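Local coordinates for protein aminotransferase (Paracoccus denitrificans, PDB 4GRX) that probably transfers amino groups between amine and carbonyl substrates as a PLP-dependent class III omega-aminotransferase, working as a dimer, at residues K85-D89 against P339-A343; F91-F97 against T334-V340. All blocks are in the same frame, centred on the assembly; numbering follows the deposited sequence.

Overall arrangement
From the N terminus the chain runs through helix 78-90, whose last turns carry residues 85-89, and then into the extended loop 91-97. Some 240 residues later, after the strands of the seven-stranded sheet, it returns through residues 334-338, with a turn at 335-338, into helix 339-354. Interaction 2 closes the inner loop, 91-97 meeting 334-340, and interaction 1 closes a slightly wider one around it, 85-89 meeting 339-343. The two contacts share Pro-339 and Val-340, and their centres lie about 10 Å apart. Together they fasten helix 78-90 and its following loop to the start of helix 339-354, beside the second subunit.

Interaction 1: K85-D89 against P339-A343; sequences KAQYD and PVGCA
Gln-87 and Val-340 mark the nearest backbone approach of two helical segments, their CA atoms 5.6 Å apart. The axes of 85-89 and 339-343 come within 9.1 Å and run roughly antiparallel, at 147°, so the late turns of helix 78-90 lie against the first turn of helix 339-354. No hydrogen bond joins them; apolar contacts dominate. Val-340 sets its CG2 methyl over the centre of the Tyr-88 ring in a CH-pi contact, 3.6 Å from the centroid and 11° off the ring normal. Its other methyl, CG1, anti to the backbone N (chi1 171°), lies on the same side of the ring, displaced toward its rim, 3.4 Å from Tyr-88 CE2. Class III aminotransferases have the fold-type I PLP-enzyme fold, and here the two helices pack at the subunit interface: Tyr-88 packs on Tyr-88 of the second subunit, and its OH is hydrogen-bonded to the O of Phe-303 of that subunit. An alanine in place of Tyr-88 is likely to leave both Val-340 methyls without the ring they pack on and that carbonyl without its hydroxyl partner. Gln-87 reaches over on the flank, its chain bent at chi2. Its CG sits 3.6 Å from Val-340 CA, while the amide nitrogen NE2 lies 3.4 Å from Ala-343 CB, a van der Waals contact. Pro-339 adds its carbonyl oxygen, 3.7 Å from Gln-87 CG. Gln-104 of helix 103-115 touches both Gln-87 and Ala-343, and Phe-304 packs on Tyr-88 and Val-340.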
ATOM      1  N   LYS A  85      18.787  -2.970 -11.743  1.00 35.35           N
ATOM      2  CA  LYS A  85      19.930  -2.067 -11.664  1.00 36.92           C
ATOM      3  C   LYS A  85      19.968  -1.080 -12.835  1.00 38.77           C
ATOM      4  O   LYS A  85      20.263   0.102 -12.648  1.00 39.58           O
ATOM      5  CB  LYS A  85      21.232  -2.858 -11.575  1.00 37.82           C
ATOM      6  CG  LYS A  85      21.370  -3.689 -10.306  1.00 36.31           C
ATOM      7  CD  LYS A  85      22.804  -4.144 -10.068  1.00 37.50           C
ATOM      8  CE  LYS A  85      23.249  -5.196 -11.070  1.00 38.58           C
ATOM      9  NZ  LYS A  85      24.664  -5.591 -10.842  1.00 40.01           N
ATOM     10  N   ALA A  86      19.650  -1.575 -14.031  1.00 39.48           N
ATOM     11  CA  ALA A  86      19.590  -0.751 -15.239  1.00 41.53           C
ATOM     12  C   ALA A  86      18.597   0.388 -15.083  1.00 41.29           C
ATOM     13  O   ALA A  86      18.888   1.517 -15.475  1.00 42.93           O
ATOM     14  CB  ALA A  86      19.253  -1.596 -16.465  1.00 41.97           C
ATOM     15  N   GLN A  87      17.437   0.100 -14.490  1.00 39.50           N
ATOM     16  CA  GLN A  87      16.441   1.141 -14.296  1.00 39.51           C
ATOM     17  C   GLN A  87      16.828   2.167 -13.246  1.00 39.64           C
ATOM     18  O   GLN A  87      16.475   3.342 -13.361  1.00 40.75           O
ATOM     19  CB  GLN A  87      15.055   0.576 -14.010  1.00 37.94           C
ATOM     20  CG  GLN A  87      13.962   1.647 -14.091  1.00 38.45           C
ATOM     21  CD  GLN A  87      13.846   2.283 -15.471  1.00 40.86           C
ATOM     22  OE1 GLN A  87      13.832   3.516 -15.619  1.00 42.37           O
ATOM     23  NE2 GLN A  87      13.773   1.435 -16.499  1.00 41.43           N
ATOM     24  N   TYR A  88      17.561   1.740 -12.227  1.00 38.77           N
ATOM     25  CA  TYR A  88      18.129   2.704 -11.290  1.00 39.44           C
ATOM     26  C   TYR A  88      19.205   3.607 -11.922  1.00 42.25           C
ATOM     27  O   TYR A  88      19.335   4.777 -11.551  1.00 43.16           O
ATOM     28  CB  TYR A  88      18.636   2.013 -10.024  1.00 37.94           C
ATOM     29  CG  TYR A  88      17.542   1.798  -9.022  1.00 35.78           C
ATOM     30  CD1 TYR A  88      17.063   2.862  -8.258  1.00 35.78           C
ATOM     31  CD2 TYR A  88      16.957   0.548  -8.852  1.00 33.97           C
ATOM     32  CE1 TYR A  88      16.046   2.676  -7.332  1.00 34.04           C
ATOM     33  CE2 TYR A  88      15.937   0.355  -7.932  1.00 32.22           C
ATOM     34  CZ  TYR A  88      15.486   1.421  -7.171  1.00 32.26           C
ATOM     35  OH  TYR A  88      14.473   1.259  -6.246  1.00 30.73           O
ATOM     36  N   ASP A  89      19.953   3.063 -12.884  1.00 43.84           N
ATOM     37  CA  ASP A  89      20.951   3.832 -13.638  1.00 46.87           C
ATOM     38  C   ASP A  89      20.271   4.882 -14.476  1.00 48.59           C
ATOM     39  O   ASP A  89      20.834   5.932 -14.737  1.00 50.96           O
ATOM     40  CB  ASP A  89      21.749   2.925 -14.579  1.00 47.76           C
ATOM     41  CG  ASP A  89      22.829   2.146 -13.868  1.00 47.52           C
ATOM     42  OD1 ASP A  89      23.480   2.716 -12.962  1.00 47.81           O
ATOM     43  OD2 ASP A  89      23.035   0.958 -14.218  1.00 47.15           O
ATOM     44  N   PRO A 339       8.667   3.980 -12.072  1.00 49.92           N
ATOM     45  CA  PRO A 339       9.569   3.625 -13.175  1.00 50.81           C
ATOM     46  C   PRO A 339      10.332   2.326 -12.917  1.00 48.67           C
ATOM     47  O   PRO A 339      10.301   1.420 -13.752  1.00 47.85           O
ATOM     48  CB  PRO A 339      10.533   4.815 -13.250  1.00 54.15           C
ATOM     49  CG  PRO A 339      10.304   5.605 -12.003  1.00 54.39           C
ATOM     50  CD  PRO A 339       8.874   5.372 -11.643  1.00 52.24           C
ATOM     51  N   VAL A 340      10.974   2.224 -11.757  1.00 47.69           N
ATOM     52  CA  VAL A 340      11.687   1.009 -11.390  1.00 45.86           C
ATOM     53  C   VAL A 340      10.771  -0.223 -11.384  1.00 42.85           C
ATOM     54  O   VAL A 340      11.078  -1.245 -12.004  1.00 42.31           O
ATOM     55  CB  VAL A 340      12.428   1.166 -10.051  1.00 45.73           C
ATOM     56  CG1 VAL A 340      12.970  -0.176  -9.587  1.00 43.90           C
ATOM     57  CG2 VAL A 340      13.572   2.162 -10.194  1.00 48.77           C
ATOM     58  N   GLY A 341       9.642  -0.121 -10.699  1.00 41.09           N
ATOM     59  CA  GLY A 341       8.749  -1.256 -10.559  1.00 38.31           C
ATOM     60  C   GLY A 341       8.139  -1.714 -11.858  1.00 38.17           C
ATOM     61  O   GLY A 341       7.870  -2.901 -12.042  1.00 36.64           O
ATOM     62  N   CYS A 342       7.901  -0.769 -12.758  1.00 40.05           N
ATOM     63  CA  CYS A 342       7.310  -1.089 -14.041  1.00 40.54           C
ATOM     64  C   CYS A 342       8.307  -1.839 -14.914  1.00 41.47           C
ATOM     65  O   CYS A 342       7.960  -2.874 -15.486  1.00 40.82           O
ATOM     66  CB  CYS A 342       6.819   0.175 -14.736  1.00 42.86           C
ATOM     67  SG  CYS A 342       5.300   0.866 -14.038  1.00 42.17           S
ATOM     68  N   ALA A 343       9.537  -1.324 -14.991  1.00 43.16           N
ATOM     69  CA  ALA A 343      10.658  -2.000 -15.650  1.00 43.99           C
ATOM     70  C   ALA A 343      10.805  -3.440 -15.191  1.00 41.76           C
ATOM     71  O   ALA A 343      10.953  -4.345 -16.021  1.00 42.03           O
ATOM     72  CB  ALA A 343      11.955  -1.256 -15.387  1.00 46.03           C
TER

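Interaction 2: F91-F97 against T334-V340; sequences FPGYHAF and TASGHPV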
ATOM      1  N   PHE A  91      16.636   5.991 -14.326  1.00 47.73           N
ATOM      2  CA  PHE A  91      15.632   6.858 -13.735  1.00 47.92           C
ATOM      3  C   PHE A  91      15.049   6.149 -12.531  1.00 45.90           C
ATOM      4  O   PHE A  91      14.157   5.305 -12.685  1.00 44.02           O
ATOM      5  CB  PHE A  91      14.517   7.139 -14.741  1.00 48.44           C
ATOM      6  CG  PHE A  91      13.573   8.239 -14.333  1.00 48.53           C
ATOM      7  CD1 PHE A  91      12.199   8.099 -14.538  1.00 47.79           C
ATOM      8  CD2 PHE A  91      14.045   9.415 -13.759  1.00 49.66           C
ATOM      9  CE1 PHE A  91      11.318   9.116 -14.186  1.00 48.28           C
ATOM     10  CE2 PHE A  91      13.170  10.432 -13.402  1.00 50.24           C
ATOM     11  CZ  PHE A  91      11.807  10.288 -13.622  1.00 49.56           C
ATOM     12  N   PRO A  92      15.536   6.505 -11.328  1.00 46.33           N
ATOM     13  CA  PRO A  92      15.309   5.753 -10.088  1.00 45.01           C
ATOM     14  C   PRO A  92      13.968   5.969  -9.392  1.00 44.89           C
ATOM     15  O   PRO A  92      13.600   5.152  -8.543  1.00 43.93           O
ATOM     16  CB  PRO A  92      16.448   6.210  -9.186  1.00 45.03           C
ATOM     17  CG  PRO A  92      16.775   7.576  -9.662  1.00 47.38           C
ATOM     18  CD  PRO A  92      16.330   7.719 -11.091  1.00 48.27           C
ATOM     19  N   GLY A  93      13.250   7.039  -9.726  1.00 46.87           N
ATOM     20  CA  GLY A  93      11.966   7.303  -9.075  1.00 46.97           C
ATOM     21  C   GLY A  93      11.123   8.367  -9.741  1.00 49.85           C
ATOM     22  O   GLY A  93      11.651   9.291 -10.364  1.00 52.29           O
ATOM     23  N   TYR A  94       9.803   8.219  -9.613  1.00 49.66           N
ATOM     24  CA  TYR A  94       8.835   9.226 -10.037  1.00 51.86           C
ATOM     25  C   TYR A  94       7.393   8.782  -9.749  1.00 52.54           C
ATOM     26  O   TYR A  94       7.165   7.753  -9.101  1.00 50.69           O
ATOM     27  CB  TYR A  94       9.011   9.591 -11.519  1.00 53.07           C
ATOM     28  CG  TYR A  94       8.647  11.025 -11.817  1.00 54.65           C
ATOM     29  CD1 TYR A  94       7.578  11.338 -12.653  1.00 55.51           C
ATOM     30  CD2 TYR A  94       9.361  12.070 -11.239  1.00 55.62           C
ATOM     31  CE1 TYR A  94       7.237  12.660 -12.915  1.00 57.76           C
ATOM     32  CE2 TYR A  94       9.031  13.387 -11.489  1.00 58.08           C
ATOM     33  CZ  TYR A  94       7.971  13.683 -12.327  1.00 59.02           C
ATOM     34  OH  TYR A  94       7.658  15.006 -12.557  1.00 61.26           O
ATOM     35  N   HIS A  95       6.430   9.559 -10.247  1.00 55.55           N
ATOM     36  CA  HIS A  95       5.007   9.347  -9.977  1.00 55.70           C
ATOM     37  C   HIS A  95       4.193   9.272 -11.256  1.00 57.15           C
ATOM     38  O   HIS A  95       4.755   9.325 -12.362  1.00 57.93           O
ATOM     39  CB  HIS A  95       4.491  10.455  -9.050  1.00 56.45           C
ATOM     40  CG  HIS A  95       4.630  11.851  -9.627  1.00 59.34           C
ATOM     41  ND1 HIS A  95       3.585  12.530 -10.144  1.00 61.14           N
ATOM     42  CD2 HIS A  95       5.742  12.679  -9.767  1.00 60.60           C
ATOM     43  CE1 HIS A  95       4.003  13.731 -10.582  1.00 62.94           C
ATOM     44  NE2 HIS A  95       5.324  13.821 -10.353  1.00 62.79           N
ATOM     45  N   ALA A  96       2.868   9.140 -11.108  1.00 56.78           N
ATOM     46  CA  ALA A  96       1.932   9.052 -12.238  1.00 57.59           C
ATOM     47  C   ALA A  96       0.729  10.023 -12.127  1.00 59.35           C
ATOM     48  O   ALA A  96      -0.368   9.749 -12.648  1.00 59.61           O
ATOM     49  CB  ALA A  96       1.460   7.611 -12.420  1.00 55.40           C
ATOM     50  N   PHE A  97       0.945  11.158 -11.459  1.00 60.15           N
ATOM     51  CA  PHE A  97      -0.106  12.167 -11.277  1.00 61.89           C
ATOM     52  C   PHE A  97       0.107  13.398 -12.168  1.00 63.79           C
ATOM     53  O   PHE A  97       1.184  13.585 -12.740  1.00 64.56           O
ATOM     54  CB  PHE A  97      -0.198  12.631  -9.811  1.00 63.05           C
ATOM     55  CG  PHE A  97      -0.445  11.530  -8.802  1.00 61.73           C
ATOM     56  CD1 PHE A  97      -0.378  11.819  -7.438  1.00 62.22           C
ATOM     57  CD2 PHE A  97      -0.745  10.220  -9.191  1.00 60.61           C
ATOM     58  CE1 PHE A  97      -0.603  10.831  -6.484  1.00 60.31           C
ATOM     59  CE2 PHE A  97      -0.963   9.230  -8.246  1.00 59.03           C
ATOM     60  CZ  PHE A  97      -0.889   9.536  -6.890  1.00 58.87           C
ATOM     61  N   THR A 334       1.406   7.593  -3.738  1.00 64.32           N
ATOM     62  CA  THR A 334       2.669   8.305  -4.045  1.00 66.64           C
ATOM     63  C   THR A 334       3.575   7.559  -5.029  1.00 66.06           C
ATOM     64  O   THR A 334       4.034   8.136  -6.021  1.00 67.82           O
ATOM     65  CB  THR A 334       3.473   8.622  -2.757  1.00 67.60           C
ATOM     66  OG1 THR A 334       2.695   9.464  -1.899  1.00 69.38           O
ATOM     67  CG2 THR A 334       4.785   9.331  -3.073  1.00 69.83           C
ATOM     68  N   ALA A 335       3.819   6.280  -4.745  1.00 63.94           N
ATOM     69  CA  ALA A 335       4.748   5.466  -5.530  1.00 62.75           C
ATOM     70  C   ALA A 335       4.076   4.643  -6.644  1.00 60.72           C
ATOM     71  O   ALA A 335       4.747   3.866  -7.332  1.00 59.71           O
ATOM     72  CB  ALA A 335       5.561   4.566  -4.608  1.00 60.74           C
ATOM     73  N   SER A 336       2.767   4.817  -6.833  1.00 59.37           N
ATOM     74  CA  SER A 336       2.052   4.052  -7.861  1.00 56.77           C
ATOM     75  C   SER A 336       2.452   4.490  -9.289  1.00 56.65           C
ATOM     76  O   SER A 336       2.493   5.698  -9.604  1.00 58.73           O
ATOM     77  CB  SER A 336       0.528   4.056  -7.616  1.00 57.07           C
ATOM     78  OG  SER A 336      -0.113   5.248  -8.043  1.00 61.78           O
ATOM     79  N   GLY A 337       2.781   3.495 -10.123  1.00 52.99           N
ATOM     80  CA  GLY A 337       3.231   3.708 -11.511  1.00 51.47           C
ATOM     81  C   GLY A 337       4.732   3.945 -11.591  1.00 50.83           C
ATOM     82  O   GLY A 337       5.222   4.673 -12.466  1.00 53.05           O
ATOM     83  N   HIS A 338       5.455   3.316 -10.673  1.00 47.51           N
ATOM     84  CA  HIS A 338       6.871   3.589 -10.454  1.00 47.85           C
ATOM     85  C   HIS A 338       7.739   3.117 -11.598  1.00 47.80           C
ATOM     86  O   HIS A 338       7.575   1.985 -12.066  1.00 45.94           O
ATOM     87  CB  HIS A 338       7.308   2.935  -9.150  1.00 45.82           C
ATOM     88  CG  HIS A 338       8.515   3.563  -8.532  1.00 47.21           C
ATOM     89  ND1 HIS A 338       9.761   3.286  -8.946  1.00 48.19           N
ATOM     90  CD2 HIS A 338       8.635   4.470  -7.491  1.00 48.39           C
ATOM     91  CE1 HIS A 338      10.640   3.989  -8.212  1.00 49.89           C
ATOM     92  NE2 HIS A 338       9.951   4.713  -7.320  1.00 50.13           N
ATOM     93  N   PRO A 339       8.667   3.980 -12.072  1.00 49.92           N
ATOM     94  CA  PRO A 339       9.569   3.625 -13.175  1.00 50.81           C
ATOM     95  C   PRO A 339      10.332   2.326 -12.917  1.00 48.67           C
ATOM     96  O   PRO A 339      10.301   1.420 -13.752  1.00 47.85           O
ATOM     97  CB  PRO A 339      10.533   4.815 -13.250  1.00 54.15           C
ATOM     98  CG  PRO A 339      10.304   5.605 -12.003  1.00 54.39           C
ATOM     99  CD  PRO A 339       8.874   5.372 -11.643  1.00 52.24           C
ATOM    100  N   VAL A 340      10.974   2.224 -11.757  1.00 47.69           N
ATOM    101  CA  VAL A 340      11.687   1.009 -11.390  1.00 45.86           C
ATOM    102  C   VAL A 340      10.771  -0.223 -11.384  1.00 42.85           C
ATOM    103  O   VAL A 340      11.078  -1.245 -12.004  1.00 42.31           O
ATOM    104  CB  VAL A 340      12.428   1.166 -10.051  1.00 45.73           C
ATOM    105  CG1 VAL A 340      12.970  -0.176  -9.587  1.00 43.90           C
ATOM    106  CG2 VAL A 340      13.572   2.162 -10.194  1.00 48.77           C
TER
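A type II beta turn, Ala-335 to His-338, leads into the N-cap of helix 339-354, and the extended loop 91-97 runs along both. His-338 is the N-cap: its ND1 accepts a weak hydrogen bond from Val-340 N at 3.2 Å. With CG anti to the backbone N (chi1 -157°), its imidazole meets the loop backbone. CE1 comes 3.2 Å from Pro-92 O, which sits at the ring edge near its plane, and Tyr-94 N lies over one face. Pro-339 CG lies 3.6 Å from Tyr-94 N, and Pro-339 CB is 3.9 Å from Phe-91 CD1. Val-340 CG2 also reaches the loop, 3.4 Å from Pro-92 O. Farther along, Ala-96 points its CB at the turn, 3.6 Å from Ser-336 O. Gly-337, at positive phi (87°), a conformation that favours glycine, has its CA beside this methyl. Within the loop, Phe-97 N donates to His-95 ND1 at 3.3 Å, tilted 22° from the ring plane, which helps fix the imidazole's rotation. Thr-334 N is hydrogen-bonded to the lysine-linked pyridoxal phosphate of the second subunit, which places the residue just before the turn at that subunit's cofactor. The loop leaves the C-terminal end of helix 78-90, and the contact lies between helix 103-115, where Thr-105 OG1 bonds to Gly-337 O, Phe-304, whose ring meets that of His-338, and the second subunit, where Asp-63 is hydrogen-bonded to Tyr-94 OH.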